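ZYRO0G01672p (Zygosaccharomyces rouxii, PDB 4U8T) binds RNA carrying N6-methyladenosine through its YTH domain, and probably serves as a reader of methylated mRNA. Local coordinates at residues 68-73 with 86-91. Sequence-based numbering, arbitrary orientation.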
loop_
_atom_site.group_PDB
_atom_site.type_symbol
_atom_site.label_atom_id
_atom_site.label_comp_id
_atom_site.label_asym_id
_atom_site.label_seq_id
_atom_site.Cartn_x
_atom_site.Cartn_y
_atom_site.Cartn_z
ATOM N N GLY A 68 11.270 3.115 -15.581
ATOM C CA GLY A 68 10.076 3.897 -15.370
ATOM C C GLY A 68 9.121 3.341 -14.338
ATOM O O GLY A 68 8.224 4.038 -13.886
ATOM N N ALA A 69 9.299 2.082 -13.976
ATOM C CA ALA A 69 8.280 1.385 -13.225
ATOM C C ALA A 69 8.259 1.719 -11.742
ATOM O O ALA A 69 9.257 2.122 -11.154
ATOM C CB ALA A 69 8.446 -0.077 -13.419
ATOM N N LYS A 70 7.099 1.508 -11.138
ATOM C CA LYS A 70 6.893 1.840 -9.742
ATOM C C LYS A 70 6.390 0.656 -8.950
ATOM O O LYS A 70 5.980 -0.351 -9.510
ATOM C CB LYS A 70 5.905 2.999 -9.628
ATOM C CG LYS A 70 6.430 4.344 -10.157
ATOM C CD LYS A 70 5.343 5.420 -10.121
ATOM C CE LYS A 70 5.803 6.746 -10.737
ATOM N NZ LYS A 70 4.826 7.865 -10.513
ATOM N N ILE A 71 6.398 0.792 -7.636
ATOM C CA ILE A 71 5.736 -0.185 -6.777
ATOM C C ILE A 71 4.614 0.491 -6.012
ATOM O O ILE A 71 4.829 1.444 -5.281
ATOM C CB ILE A 71 6.711 -0.861 -5.788
ATOM C CG1 ILE A 71 7.532 -1.917 -6.508
ATOM C CG2 ILE A 71 5.964 -1.538 -4.672
ATOM C CD1 ILE A 71 8.365 -2.694 -5.629
ATOM N N TYR A 72 3.403 -0.003 -6.223
ATOM C CA TYR A 72 2.219 0.521 -5.570
ATOM C C TYR A 72 1.908 -0.284 -4.325
ATOM O O TYR A 72 2.012 -1.494 -4.293
ATOM C CB TYR A 72 1.044 0.508 -6.524
ATOM C CG TYR A 72 1.210 1.478 -7.654
ATOM C CD1 TYR A 72 1.899 1.122 -8.795
ATOM C CD2 TYR A 72 0.677 2.753 -7.585
ATOM C CE1 TYR A 72 2.062 2.005 -9.817
ATOM C CE2 TYR A 72 0.832 3.625 -8.591
ATOM C CZ TYR A 72 1.525 3.253 -9.720
ATOM O OH TYR A 72 1.685 4.139 -10.756
ATOM N N LEU A 73 1.542 0.436 -3.285
ATOM C CA LEU A 73 1.183 -0.150 -2.018
ATOM C C LEU A 73 -0.279 0.143 -1.741
ATOM O O LEU A 73 -0.694 1.287 -1.715
ATOM C CB LEU A 73 2.078 0.401 -0.910
ATOM C CG LEU A 73 3.593 0.335 -1.107
ATOM C CD1 LEU A 73 4.284 1.102 -0.017
ATOM C CD2 LEU A 73 4.067 -1.113 -1.099
ATOM N N VAL A 86 -3.589 4.424 -1.210
ATOM C CA VAL A 86 -2.585 3.946 -2.142
ATOM C C VAL A 86 -1.346 4.785 -2.056
ATOM O O VAL A 86 -1.432 5.986 -2.105
ATOM C CB VAL A 86 -3.109 3.987 -3.582
ATOM C CG1 VAL A 86 -2.074 3.470 -4.549
ATOM C CG2 VAL A 86 -4.356 3.185 -3.684
ATOM N N ALA A 87 -0.184 4.154 -1.986
ATOM C CA ALA A 87 1.072 4.877 -1.992
ATOM C C ALA A 87 2.057 4.266 -2.980
ATOM O O ALA A 87 1.898 3.143 -3.382
ATOM C CB ALA A 87 1.651 4.897 -0.625
ATOM N N GLU A 88 3.052 5.032 -3.405
ATOM C CA GLU A 88 4.185 4.487 -4.147
ATOM C C GLU A 88 5.411 4.408 -3.285
ATOM O O GLU A 88 5.560 5.206 -2.395
ATOM C CB GLU A 88 4.546 5.330 -5.353
ATOM C CG GLU A 88 3.428 5.805 -6.200
ATOM C CD GLU A 88 3.926 6.793 -7.200
ATOM O OE1 GLU A 88 5.076 7.248 -7.026
ATOM O OE2 GLU A 88 3.189 7.101 -8.161
HETATM N N MSE A 89 6.300 3.460 -3.567
HETATM C CA MSE A 89 7.625 3.506 -2.994
HETATM C C MSE A 89 8.388 4.603 -3.716
HETATM O O MSE A 89 8.195 4.820 -4.899
HETATM C CB MSE A 89 8.331 2.165 -3.114
HETATM C CG MSE A 89 7.780 1.082 -2.226
HETATM SE SE MSE A 89 8.730 -0.621 -2.219
HETATM C CE MSE A 89 10.255 -0.156 -1.193
ATOM N N SER A 90 9.231 5.330 -3.003
ATOM C CA SER A 90 9.987 6.387 -3.639
ATOM C C SER A 90 11.427 6.272 -3.193
ATOM O O SER A 90 12.255 7.130 -3.452
ATOM C CB SER A 90 9.415 7.765 -3.326
ATOM O OG SER A 90 9.358 8.000 -1.957
ATOM N N SER A 91 11.711 5.204 -2.481
ATOM C CA SER A 91 13.068 4.890 -2.161
ATOM C C SER A 91 13.185 3.419 -1.847
ATOM O O SER A 91 12.197 2.738 -1.652
ATOM C CB SER A 91 13.543 5.733 -0.991
ATOM O OG SER A 91 13.320 5.065 0.231
#
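The ring of Tyr72 meets Val86 at its edge, where Val86 CG1 lies near the ring plane, 4.2 Å from Tyr72 CD2. Glu88 runs alongside the same ring and points the same way, with Glu88 CG reaching Tyr72 CE2 obliquely. The carboxylate of Glu88 stands almost perpendicular to the ring, the planes 82° apart. Phe28 adds a second ring, nearly parallel to that of Tyr72. Beyond CG the Glu88 chain is extended (chi2 171°), which carries the carboxylate out to Lys70. There Lys70 NZ forms a salt bridge with Glu88 OE2 at 3.0 Å, on the syn side and 26° out of the carboxylate plane. Lys70 CD also lies against the carboxylate. A glutamine here would probably leave the ammonium of Lys70 without its charged mate.

The backbones pair as antiparallel strands. Leu73 and Ala87 form a hydrogen-bonded pair: Leu73 N donates to Ala87 O at 2.7 Å, and Ala87 N donates to Leu73 O at 2.9 Å. Tyr72 and Glu88 are the adjoining non-hydrogen-bonded pair. Met89 N then donates to Ile71 O at 3.0 Å. Selenomethionine Met89 lies beside Ile71, its SE 3.8 Å from Ile71 CG2, and its CG meets Leu73 CD1.

The contact belongs to the hairpin of strands 71-77 and 82-94, in the central sheet of the YTH domain. Strand 27-33 flanks it next to 71-77, and strand 111-123 next to 82-94. Helix 52-63 covers Ile71 and Met89, with Tyr62 touching both, Ala61 touching Ile71 and Leu58 touching Met89.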